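Side-chain contacts in uncharacterized protein (Helicobacter pylori, PDB 4O5J), which is the sialic acid-binding adhesin SabA, an outer membrane protein that probably attaches the bacterium to sialylated glycans on host cells: residues T238-F243 with A313-Y318; L41-S46 with V382-D387; T192-L197 with Q255-S260; N218-G223 with I326-S331. All blocks are in the same frame, centred on the assembly; numbering follows the deposited sequence.

Overall arrangement
The four contacts spread along an elongated, mostly helical chain. Contact 2, where helix 29-54 runs beside the far part of helix 343-396, stands apart: its centre lies 41 Å from that of the chain, on the other side from contacts 1 and 4, and about 70 Å from the centre of contact 4. Contacts 1 and 3 share helix 241-268, one at its beginning and one farther along, with centres 25 Å apart. Contacts 1 and 4 are immediate neighbours, because Y318 from the first packs its ring on I219 and I221 of the second. Ethanediol molecules, probably from the crystallisation liquor, sit near Y240 and Y385.

Contact 1: residues T238-F243 with A313-Y318; sequences TQYAVF and AEQYKY
Q315 reaches out from helix 313-320 to the first turn of helix 241-268, joining a short helix of the mostly helical adhesion domain to the start of a long one. Its amide does nearly all the work. OE1 accepts from V242 N at 2.9 Å; the donor lies almost in line with the C=O bond, but the angle at the hydrogen is 137°, so the N-H itself is bent off target. The valine CB sits 3.3 Å from the same OE1, and V242 CB also rests on Q315 CB. The neighbouring N-H is served indirectly: A241 N donates to a water, which also accepts from Q315 NE2. One amide thus serves two successive backbone N-H groups, V242 directly and A241 through the water. What brings it there is an extended chain beyond CG (chi2 176°) leaving the helix directly toward its partner. Further out, Y240 occupies the N-cap position, its ring plane turned 68° from the amide. Its hydroxyl bonds to S233 OG, and its ring meets W216, which Y318 also meets edge-to-face. At the ring edge, near its plane, Y240 CD1 lies 3.9 Å from Q315 NE2.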
loop_
_atom_site.group_PDB
_atom_site.type_symbol
_atom_site.label_atom_id
_atom_site.label_comp_id
_atom_site.label_asym_id
_atom_site.label_seq_id
_atom_site.Cartn_x
_atom_site.Cartn_y
_atom_site.Cartn_z
ATOM N N THR A 238 6.740 -16.289 10.146
ATOM C CA THR A 238 6.936 -14.999 10.795
ATOM C C THR A 238 8.457 -14.677 10.918
ATOM O O THR A 238 8.818 -13.612 11.370
ATOM C CB THR A 238 6.331 -14.951 12.188
ATOM O OG1 THR A 238 6.640 -16.154 12.828
ATOM C CG2 THR A 238 4.755 -14.852 12.071
ATOM N N GLN A 239 9.313 -15.598 10.500
ATOM C CA GLN A 239 10.771 -15.330 10.471
ATOM C C GLN A 239 11.202 -14.875 9.096
ATOM O O GLN A 239 12.360 -14.595 8.914
ATOM C CB GLN A 239 11.574 -16.569 10.842
ATOM C CG GLN A 239 11.347 -17.089 12.257
ATOM C CD GLN A 239 11.362 -15.980 13.251
ATOM O OE1 GLN A 239 12.413 -15.519 13.645
ATOM N NE2 GLN A 239 10.172 -15.514 13.641
ATOM N N TYR A 240 10.297 -14.812 8.103
ATOM C CA TYR A 240 10.690 -14.365 6.750
ATOM C C TYR A 240 10.077 -13.041 6.389
ATOM O O TYR A 240 8.845 -12.834 6.572
ATOM C CB TYR A 240 10.328 -15.410 5.733
ATOM C CG TYR A 240 11.087 -16.709 5.925
ATOM C CD1 TYR A 240 12.347 -16.919 5.325
ATOM C CD2 TYR A 240 10.569 -17.729 6.708
ATOM C CE1 TYR A 240 13.019 -18.100 5.504
ATOM C CE2 TYR A 240 11.255 -18.903 6.915
ATOM C CZ TYR A 240 12.471 -19.091 6.307
ATOM O OH TYR A 240 13.146 -20.281 6.520
ATOM N N ALA A 241 10.906 -12.114 5.895
ATOM C CA ALA A 241 10.463 -10.765 5.586
ATOM C C ALA A 241 9.375 -10.759 4.499
ATOM O O ALA A 241 8.502 -9.885 4.483
ATOM C CB ALA A 241 11.679 -9.851 5.178
ATOM N N VAL A 242 9.447 -11.698 3.567
ATOM C CA VAL A 242 8.477 -11.729 2.483
ATOM C C VAL A 242 7.090 -11.939 3.096
ATOM O O VAL A 242 6.142 -11.261 2.717
ATOM C CB VAL A 242 8.775 -12.796 1.430
ATOM C CG1 VAL A 242 8.707 -14.198 2.007
ATOM C CG2 VAL A 242 7.814 -12.642 0.246
ATOM N N PHE A 243 6.988 -12.840 4.072
ATOM C CA PHE A 243 5.740 -13.072 4.761
ATOM C C PHE A 243 5.316 -11.858 5.603
ATOM O O PHE A 243 4.181 -11.348 5.451
ATOM C CB PHE A 243 5.797 -14.294 5.625
ATOM C CG PHE A 243 4.484 -14.551 6.391
ATOM C CD1 PHE A 243 3.393 -15.143 5.764
ATOM C CD2 PHE A 243 4.338 -14.125 7.725
ATOM C CE1 PHE A 243 2.196 -15.334 6.469
ATOM C CE2 PHE A 243 3.196 -14.314 8.409
ATOM C CZ PHE A 243 2.111 -14.930 7.791
ATOM N N ALA A 313 15.725 -9.552 -2.063
ATOM C CA ALA A 313 15.721 -9.839 -3.490
ATOM C C ALA A 313 15.461 -11.301 -3.803
ATOM O O ALA A 313 14.741 -11.603 -4.740
ATOM C CB ALA A 313 17.086 -9.332 -4.195
ATOM N N GLU A 314 16.102 -12.213 -3.092
ATOM C CA GLU A 314 15.960 -13.607 -3.400
ATOM C C GLU A 314 14.550 -14.096 -3.016
ATOM O O GLU A 314 13.981 -14.941 -3.707
ATOM C CB GLU A 314 17.000 -14.405 -2.607
ATOM C CG GLU A 314 16.960 -15.881 -2.954
ATOM C CD GLU A 314 17.401 -16.212 -4.382
ATOM O OE1 GLU A 314 18.229 -15.439 -4.929
ATOM O OE2 GLU A 314 16.950 -17.252 -4.938
ATOM N N GLN A 315 14.009 -13.602 -1.916
ATOM C CA GLN A 315 12.635 -13.970 -1.521
ATOM C C GLN A 315 11.644 -13.416 -2.540
ATOM O O GLN A 315 10.691 -14.098 -2.908
ATOM C CB GLN A 315 12.302 -13.470 -0.122
ATOM C CG GLN A 315 13.117 -14.193 0.933
ATOM C CD GLN A 315 12.852 -13.607 2.306
ATOM O OE1 GLN A 315 11.878 -12.899 2.513
ATOM N NE2 GLN A 315 13.725 -13.926 3.272
ATOM N N TYR A 316 11.879 -12.211 -3.027
ATOM C CA TYR A 316 10.999 -11.612 -4.007
ATOM C C TYR A 316 11.055 -12.450 -5.286
ATOM O O TYR A 316 10.009 -12.685 -5.931
ATOM C CB TYR A 316 11.400 -10.153 -4.271
ATOM C CG TYR A 316 10.475 -9.430 -5.206
ATOM C CD1 TYR A 316 9.186 -9.079 -4.789
ATOM C CD2 TYR A 316 10.823 -9.115 -6.525
ATOM C CE1 TYR A 316 8.292 -8.439 -5.622
ATOM C CE2 TYR A 316 9.897 -8.457 -7.384
ATOM C CZ TYR A 316 8.646 -8.125 -6.915
ATOM O OH TYR A 316 7.729 -7.466 -7.713
ATOM N N LYS A 317 12.269 -12.903 -5.657
ATOM C CA LYS A 317 12.410 -13.708 -6.876
ATOM C C LYS A 317 11.548 -14.976 -6.768
ATOM O O LYS A 317 10.916 -15.377 -7.733
ATOM C CB LYS A 317 13.906 -14.058 -7.149
ATOM C CG LYS A 317 14.163 -14.928 -8.346
ATOM C CD LYS A 317 13.663 -14.328 -9.669
ATOM C CE LYS A 317 14.382 -13.034 -10.096
ATOM N NZ LYS A 317 13.769 -12.265 -11.259
ATOM N N TYR A 318 11.552 -15.634 -5.608
ATOM C CA TYR A 318 10.729 -16.849 -5.389
ATOM C C TYR A 318 9.239 -16.487 -5.556
ATOM O O TYR A 318 8.511 -17.171 -6.256
ATOM C CB TYR A 318 10.937 -17.414 -3.998
ATOM C CG TYR A 318 12.003 -18.425 -3.879
ATOM C CD1 TYR A 318 11.687 -19.786 -3.693
ATOM C CD2 TYR A 318 13.383 -18.080 -3.962
ATOM C CE1 TYR A 318 12.666 -20.735 -3.556
ATOM C CE2 TYR A 318 14.365 -19.085 -3.818
ATOM C CZ TYR A 318 14.008 -20.381 -3.635
ATOM O OH TYR A 318 14.980 -21.393 -3.527
HETATM O O HOH W 1 13.881 -12.512 5.926
#

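Contact 2: residues L41-S46 with V382-D387; sequences LNQVAS and VTAYND
Q43 and V44 of helix 29-54 close on A384 and Y385 of helix 343-396, and the two side chains share the methyl of A384 between them. Take Q43 from its root. CB starts out toward the other helix, and with CG opposite the backbone N (chi1 -178°) and the rest of the chain extended, CG, CD and NE2 come successively closer to A384 CB, while OE1 is turned away from it. CG stands 4.2 Å from that methyl, CD 4.0 Å from it, and NE2, at the tip, 3.6 Å from A384 CB. The amide meets only carbon here, so this is van der Waals packing, with no hydrogen bond across the pair.

V44 supplies the buried centre. Its CG2 branch leans against the helix backbone as much as against side chains: Y385 N is 3.6 Å from V44 CG2, A384 C is nearly as near, and A384 CB lies 3.8 Å from V44 CG2. The other branch, CG1, faces the edge of the Y385 ring near its plane, while the tyrosine stays largely on the surface. Because the residue opposite V44 is an alanine, the backbones can come close, with CA atoms 5.9 Å apart for V44 and A384 and the short axes 8.7 Å apart at their nearest. The helices run in roughly opposite directions, at 147°. With the two modelled chain ends lying just beyond the outer ends of these helices, the pair forms an antiparallel two-helix stalk, which probably leads from the adhesion domain toward the membrane-embedded part of the protein.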
loop_
_atom_site.group_PDB
_atom_site.type_symbol
_atom_site.label_atom_id
_atom_site.label_comp_id
_atom_site.label_asym_id
_atom_site.label_seq_id
_atom_site.Cartn_x
_atom_site.Cartn_y
_atom_site.Cartn_z
ATOM N N LEU A 41 12.111 38.808 6.768
ATOM C CA LEU A 41 11.726 39.216 5.428
ATOM C C LEU A 41 11.341 37.996 4.582
ATOM O O LEU A 41 10.471 38.118 3.707
ATOM C CB LEU A 41 12.865 40.012 4.737
ATOM C CG LEU A 41 12.922 41.404 5.366
ATOM C CD1 LEU A 41 13.939 42.255 4.737
ATOM C CD2 LEU A 41 11.576 42.140 5.252
ATOM N N ASN A 42 12.006 36.865 4.801
ATOM C CA ASN A 42 11.605 35.616 4.128
ATOM C C ASN A 42 10.247 35.160 4.618
ATOM O O ASN A 42 9.426 34.618 3.850
ATOM C CB ASN A 42 12.632 34.529 4.305
ATOM C CG ASN A 42 13.725 34.646 3.291
ATOM O OD1 ASN A 42 13.530 35.120 2.160
ATOM N ND2 ASN A 42 14.873 34.188 3.663
ATOM N N GLN A 43 10.014 35.399 5.895
ATOM C CA GLN A 43 8.707 35.088 6.481
ATOM C C GLN A 43 7.622 35.963 5.821
ATOM O O GLN A 43 6.579 35.471 5.410
ATOM C CB GLN A 43 8.784 35.277 7.977
ATOM C CG GLN A 43 7.520 34.950 8.708
ATOM C CD GLN A 43 7.720 35.110 10.203
ATOM O OE1 GLN A 43 8.834 34.939 10.727
ATOM N NE2 GLN A 43 6.644 35.448 10.904
ATOM N N VAL A 44 7.904 37.255 5.677
ATOM C CA VAL A 44 6.989 38.150 4.993
ATOM C C VAL A 44 6.728 37.689 3.553
ATOM O O VAL A 44 5.573 37.644 3.113
ATOM C CB VAL A 44 7.499 39.595 4.973
ATOM C CG1 VAL A 44 6.754 40.449 3.914
ATOM C CG2 VAL A 44 7.427 40.226 6.367
ATOM N N ALA A 45 7.793 37.365 2.817
ATOM C CA ALA A 45 7.660 36.927 1.420
ATOM C C ALA A 45 6.753 35.685 1.325
ATOM O O ALA A 45 5.942 35.590 0.415
ATOM C CB ALA A 45 9.028 36.630 0.784
ATOM N N SER A 46 6.910 34.719 2.221
ATOM C CA SER A 46 6.160 33.457 2.047
ATOM C C SER A 46 4.688 33.676 2.504
ATOM O O SER A 46 3.773 33.198 1.850
ATOM C CB SER A 46 6.811 32.242 2.701
ATOM O OG SER A 46 6.624 32.374 4.047
ATOM N N VAL A 382 1.364 41.182 9.104
ATOM C CA VAL A 382 1.490 42.525 9.691
ATOM C C VAL A 382 2.554 42.519 10.812
ATOM O O VAL A 382 3.372 43.453 10.919
ATOM C CB VAL A 382 0.152 43.044 10.235
ATOM C CG1 VAL A 382 0.320 44.325 11.079
ATOM C CG2 VAL A 382 -0.799 43.295 9.076
ATOM N N THR A 383 2.562 41.477 11.641
ATOM C CA THR A 383 3.574 41.365 12.697
ATOM C C THR A 383 4.996 41.185 12.161
ATOM O O THR A 383 5.950 41.768 12.661
ATOM C CB THR A 383 3.253 40.191 13.586
ATOM O OG1 THR A 383 2.107 40.556 14.304
ATOM C CG2 THR A 383 4.313 39.903 14.556
ATOM N N ALA A 384 5.130 40.378 11.128
ATOM C CA ALA A 384 6.429 40.053 10.597
ATOM C C ALA A 384 6.985 41.273 9.847
ATOM O O ALA A 384 8.177 41.561 9.905
ATOM C CB ALA A 384 6.334 38.835 9.689
ATOM N N TYR A 385 6.108 42.010 9.170
ATOM C CA TYR A 385 6.497 43.213 8.445
ATOM C C TYR A 385 6.966 44.248 9.434
ATOM O O TYR A 385 8.003 44.847 9.231
ATOM C CB TYR A 385 5.315 43.761 7.637
ATOM C CG TYR A 385 5.696 44.877 6.718
ATOM C CD1 TYR A 385 6.303 44.611 5.469
ATOM C CD2 TYR A 385 5.443 46.231 7.086
ATOM C CE1 TYR A 385 6.634 45.671 4.593
ATOM C CE2 TYR A 385 5.780 47.291 6.250
ATOM C CZ TYR A 385 6.385 47.015 5.003
ATOM O OH TYR A 385 6.685 48.073 4.133
ATOM N N ASN A 386 6.194 44.466 10.505
ATOM C CA ASN A 386 6.615 45.403 11.533
ATOM C C ASN A 386 7.965 45.031 12.186
ATOM O O ASN A 386 8.806 45.906 12.437
ATOM C CB ASN A 386 5.539 45.577 12.599
ATOM C CG ASN A 386 4.284 46.220 12.021
ATOM O OD1 ASN A 386 4.242 46.644 10.851
ATOM N ND2 ASN A 386 3.238 46.248 12.821
ATOM N N ASP A 387 8.161 43.741 12.460
ATOM C CA ASP A 387 9.390 43.269 13.045
ATOM C C ASP A 387 10.549 43.644 12.142
ATOM O O ASP A 387 11.519 44.252 12.587
ATOM C CB ASP A 387 9.322 41.766 13.217
ATOM C CG ASP A 387 8.419 41.364 14.362
ATOM O OD1 ASP A 387 8.183 42.239 15.219
ATOM O OD2 ASP A 387 7.932 40.196 14.413
#

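Contact 3: residues T192-L197 with Q255-S260; sequences TVSNAL and QAVTLS
V257 on helix 241-268 points its two methyls between V193, S194 and L197 at the start of helix 193-209, and it is the one residue of its segment that touches them. The approach of L197 is head-on: leucine and valine reach toward each other tip to tip, L197 CD1 ending 4.1 Å from V257 CG2. V193 comes to the same methyl from the preceding turn, with its CG2 at 4.2 Å from V257 CG2, so that one valine branch is shared by two apolar partners one helical turn apart. The second branch, CG1, leaves L197 to its twin but still borders V193. Standing opposite its own backbone N (chi1 163°), it also reaches S194, whose OG lies 4.2 Å from V257 CG1, a light touch without a polar bond.

This is loose packing between two nearly antiparallel helices of the adhesion domain's bundle. The short axes are inclined at 164° and approach no closer than 11.1 Å, a gap spanned mainly by the ends of the valine and leucine branches. Helix 82-101 fills in beside it, since V87 touches V193 and I83 touches V257.

Each helix also secures itself locally. T192 holds the N-cap position of helix 193-209, and its OG1 accepts from N195 N at 2.9 Å. On the other helix S260 OG turns back to donate to A256 O at 2.8 Å; S260 N bonds to that oxygen as well, and the two donors arrive from opposite faces of the carbonyl plane.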
loop_
_atom_site.group_PDB
_atom_site.type_symbol
_atom_site.label_atom_id
_atom_site.label_comp_id
_atom_site.label_asym_id
_atom_site.label_seq_id
_atom_site.Cartn_x
_atom_site.Cartn_y
_atom_site.Cartn_z
ATOM N N THR A 192 -16.015 -7.194 -3.667
ATOM C CA THR A 192 -15.498 -5.885 -3.291
ATOM C C THR A 192 -14.007 -6.062 -2.915
ATOM O O THR A 192 -13.562 -7.205 -2.596
ATOM C CB THR A 192 -16.213 -5.304 -2.092
ATOM O OG1 THR A 192 -15.992 -6.155 -0.958
ATOM C CG2 THR A 192 -17.769 -5.148 -2.347
ATOM N N VAL A 193 -13.241 -4.963 -2.950
ATOM C CA VAL A 193 -11.847 -5.048 -2.509
ATOM C C VAL A 193 -11.832 -5.295 -1.005
ATOM O O VAL A 193 -10.924 -5.950 -0.516
ATOM C CB VAL A 193 -11.008 -3.801 -2.822
ATOM C CG1 VAL A 193 -10.947 -3.526 -4.306
ATOM C CG2 VAL A 193 -11.628 -2.686 -2.186
ATOM N N SER A 194 -12.849 -4.792 -0.260
ATOM C CA SER A 194 -12.873 -5.041 1.192
ATOM C C SER A 194 -13.045 -6.513 1.475
ATOM O O SER A 194 -12.474 -7.044 2.425
ATOM C CB SER A 194 -13.967 -4.297 1.877
ATOM O OG SER A 194 -13.612 -2.934 1.716
ATOM N N ASN A 195 -13.849 -7.187 0.665
ATOM C CA ASN A 195 -14.059 -8.643 0.852
ATOM C C ASN A 195 -12.726 -9.368 0.593
ATOM O O ASN A 195 -12.322 -10.224 1.357
ATOM C CB ASN A 195 -15.116 -9.123 -0.151
ATOM C CG ASN A 195 -15.286 -10.604 -0.132
ATOM O OD1 ASN A 195 -15.515 -11.151 0.928
ATOM N ND2 ASN A 195 -15.107 -11.273 -1.256
ATOM N N ALA A 196 -12.025 -8.985 -0.467
ATOM C CA ALA A 196 -10.738 -9.638 -0.789
ATOM C C ALA A 196 -9.707 -9.351 0.332
ATOM O O ALA A 196 -9.042 -10.292 0.816
ATOM C CB ALA A 196 -10.254 -9.161 -2.136
ATOM N N LEU A 197 -9.594 -8.093 0.761
ATOM C CA LEU A 197 -8.646 -7.747 1.829
ATOM C C LEU A 197 -8.964 -8.524 3.098
ATOM O O LEU A 197 -8.069 -9.004 3.803
ATOM C CB LEU A 197 -8.597 -6.261 2.101
ATOM C CG LEU A 197 -8.001 -5.498 0.910
ATOM C CD1 LEU A 197 -8.130 -4.018 1.144
ATOM C CD2 LEU A 197 -6.533 -5.895 0.705
ATOM N N GLN A 255 -6.847 0.497 5.497
ATOM C CA GLN A 255 -6.916 1.853 5.989
ATOM C C GLN A 255 -7.014 2.827 4.797
ATOM O O GLN A 255 -7.842 3.748 4.776
ATOM C CB GLN A 255 -5.714 2.109 6.872
ATOM C CG GLN A 255 -5.827 3.360 7.645
ATOM C CD GLN A 255 -7.043 3.344 8.476
ATOM O OE1 GLN A 255 -7.369 2.275 8.994
ATOM N NE2 GLN A 255 -7.762 4.514 8.608
ATOM N N ALA A 256 -6.213 2.574 3.773
ATOM C CA ALA A 256 -6.212 3.405 2.568
ATOM C C ALA A 256 -7.596 3.369 1.859
ATOM O O ALA A 256 -8.079 4.386 1.356
ATOM C CB ALA A 256 -5.125 2.914 1.619
ATOM N N VAL A 257 -8.202 2.183 1.795
ATOM C CA VAL A 257 -9.488 2.022 1.131
ATOM C C VAL A 257 -10.577 2.840 1.843
ATOM O O VAL A 257 -11.292 3.655 1.221
ATOM C CB VAL A 257 -9.896 0.553 1.077
ATOM C CG1 VAL A 257 -11.389 0.451 0.775
ATOM C CG2 VAL A 257 -9.055 -0.209 0.058
ATOM N N THR A 258 -10.670 2.684 3.156
ATOM C CA THR A 258 -11.597 3.475 3.945
ATOM C C THR A 258 -11.376 4.953 3.700
ATOM O O THR A 258 -12.324 5.728 3.565
ATOM C CB THR A 258 -11.362 3.227 5.425
ATOM O OG1 THR A 258 -11.558 1.848 5.667
ATOM C CG2 THR A 258 -12.358 4.056 6.312
ATOM N N LEU A 259 -10.120 5.370 3.684
ATOM C CA LEU A 259 -9.843 6.803 3.532
ATOM C C LEU A 259 -10.239 7.247 2.102
ATOM O O LEU A 259 -10.767 8.336 1.927
ATOM C CB LEU A 259 -8.348 7.090 3.819
ATOM C CG LEU A 259 -7.935 8.520 3.939
ATOM C CD1 LEU A 259 -8.867 9.315 4.842
ATOM C CD2 LEU A 259 -6.495 8.596 4.443
ATOM N N SER A 260 -10.004 6.404 1.083
ATOM C CA SER A 260 -10.437 6.756 -0.248
ATOM C C SER A 260 -11.971 6.935 -0.280
ATOM O O SER A 260 -12.482 7.878 -0.908
ATOM C CB SER A 260 -10.045 5.708 -1.214
ATOM O OG SER A 260 -8.628 5.498 -1.168
#

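Contact 4: residues N218-G223 with I326-S331; sequences NIVISG and IPNAGS
V220 and I326 bring together two loops, one lying between strands 214-215 and 234-235, the other between helices 313-320 and 343-396; their meeting ties these connections side by side at the surface of the adhesin, well away from the chain's centre.

Polar contacts come first, and they are made by main-chain atoms. I326 N donates to V220 O at 3.1 Å, a straight bond with 167° at the hydrogen. Beside it, V220 N and I326 O do not bond directly; a water stands between them, accepting from V220 N at 2.9 Å and donating to I326 O at 2.8 Å. The same water gives its other hydrogen to N218 O, so three backbone groups from both loops grip it. The N218 side chain is itself fixed by bonds to N135 and to the carbonyl of F106.

Apolar packing covers this backbone link. V220 starts out toward the other loop, whereas I326 sets off to one side and swings back at its end. Its CG1 occupies the position between backbone N and carbonyl carbon (chi1 58°), which brings it 3.7 Å from V220 O and 4.1 Å from V220 CG1, the two side chains crossing at a slant. I219 and I221 face the other way, onto Y318. At the margin, the isoleucine tip grazes a serine hydroxyl: I326 CD1 lies 4.3 Å from S222 OG.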
loop_
_atom_site.group_PDB
_atom_site.type_symbol
_atom_site.label_atom_id
_atom_site.label_comp_id
_atom_site.label_asym_id
_atom_site.label_seq_id
_atom_site.Cartn_x
_atom_site.Cartn_y
_atom_site.Cartn_z
ATOM N N ASN A 218 11.751 -27.643 0.263
ATOM C CA ASN A 218 10.691 -28.338 -0.493
ATOM C C ASN A 218 10.340 -27.597 -1.796
ATOM O O ASN A 218 9.752 -28.205 -2.716
ATOM C CB ASN A 218 9.413 -28.528 0.366
ATOM C CG ASN A 218 9.492 -29.750 1.248
ATOM O OD1 ASN A 218 10.572 -30.283 1.517
ATOM N ND2 ASN A 218 8.312 -30.233 1.715
ATOM N N ILE A 219 10.698 -26.311 -1.912
ATOM C CA ILE A 219 10.323 -25.558 -3.076
ATOM C C ILE A 219 11.331 -25.750 -4.216
ATOM O O ILE A 219 12.503 -25.400 -4.065
ATOM C CB ILE A 219 10.233 -24.081 -2.760
ATOM C CG1 ILE A 219 9.103 -23.823 -1.758
ATOM C CG2 ILE A 219 9.996 -23.299 -4.053
ATOM C CD1 ILE A 219 9.176 -22.464 -1.038
ATOM N N VAL A 220 10.870 -26.280 -5.351
ATOM C CA VAL A 220 11.702 -26.484 -6.519
ATOM C C VAL A 220 11.241 -25.580 -7.637
ATOM O O VAL A 220 10.146 -25.749 -8.185
ATOM C CB VAL A 220 11.645 -27.925 -7.017
ATOM C CG1 VAL A 220 12.662 -28.136 -8.197
ATOM C CG2 VAL A 220 11.961 -28.913 -5.846
ATOM N N ILE A 221 12.088 -24.625 -8.003
ATOM C CA ILE A 221 11.828 -23.785 -9.150
ATOM C C ILE A 221 13.071 -23.754 -10.010
ATOM O O ILE A 221 14.112 -23.265 -9.546
ATOM C CB ILE A 221 11.501 -22.365 -8.726
ATOM C CG1 ILE A 221 10.240 -22.353 -7.788
ATOM C CG2 ILE A 221 11.308 -21.435 -9.946
ATOM C CD1 ILE A 221 9.953 -20.983 -7.174
ATOM N N SER A 222 12.988 -24.273 -11.242
ATOM C CA SER A 222 14.143 -24.329 -12.132
ATOM C C SER A 222 14.732 -22.963 -12.374
ATOM O O SER A 222 14.027 -22.019 -12.644
ATOM C CB SER A 222 13.746 -24.909 -13.470
ATOM O OG SER A 222 13.550 -26.280 -13.272
ATOM N N GLY A 223 16.043 -22.862 -12.246
ATOM C CA GLY A 223 16.747 -21.618 -12.510
ATOM C C GLY A 223 16.703 -20.730 -11.280
ATOM O O GLY A 223 17.183 -19.629 -11.294
ATOM N N ILE A 326 7.355 -26.649 -9.103
ATOM C CA ILE A 326 6.941 -27.979 -9.526
ATOM C C ILE A 326 7.059 -28.944 -8.395
ATOM O O ILE A 326 7.959 -28.831 -7.576
ATOM C CB ILE A 326 7.714 -28.495 -10.715
ATOM C CG1 ILE A 326 9.195 -28.539 -10.413
ATOM C CG2 ILE A 326 7.363 -27.628 -12.001
ATOM C CD1 ILE A 326 10.125 -28.244 -11.622
ATOM N N PRO A 327 6.115 -29.875 -8.314
ATOM C CA PRO A 327 6.179 -30.756 -7.155
ATOM C C PRO A 327 7.262 -31.781 -7.304
ATOM O O PRO A 327 7.659 -32.116 -8.384
ATOM C CB PRO A 327 4.761 -31.407 -7.097
ATOM C CG PRO A 327 4.192 -31.259 -8.450
ATOM C CD PRO A 327 4.897 -30.079 -9.126
ATOM N N ASN A 328 7.758 -32.245 -6.200
ATOM C CA ASN A 328 8.766 -33.271 -6.209
ATOM C C ASN A 328 8.196 -34.751 -6.297
ATOM O O ASN A 328 8.953 -35.694 -6.440
ATOM C CB ASN A 328 9.612 -33.031 -4.962
ATOM C CG ASN A 328 10.867 -33.824 -4.960
ATOM O OD1 ASN A 328 10.866 -35.016 -4.629
ATOM N ND2 ASN A 328 11.939 -33.186 -5.326
ATOM N N ALA A 329 6.872 -34.935 -6.224
ATOM C CA ALA A 329 6.192 -36.257 -6.279
ATOM C C ALA A 329 4.689 -36.002 -6.584
ATOM O O ALA A 329 4.138 -34.927 -6.169
ATOM C CB ALA A 329 6.378 -37.076 -4.976
ATOM N N GLY A 330 4.071 -36.973 -7.313
ATOM C CA GLY A 330 2.713 -36.947 -7.838
ATOM C C GLY A 330 2.569 -36.110 -9.126
ATOM O O GLY A 330 3.551 -35.639 -9.720
ATOM N N SER A 331 1.325 -35.907 -9.549
ATOM C CA SER A 331 0.917 -35.097 -10.766
ATOM C C SER A 331 1.446 -33.631 -10.792
ATOM O O SER A 331 1.477 -32.973 -9.741
ATOM C CB SER A 331 -0.623 -35.127 -10.891
ATOM O OG SER A 331 -1.057 -36.540 -11.034
HETATM O O HOH W 2 8.242 -27.526 -5.069
#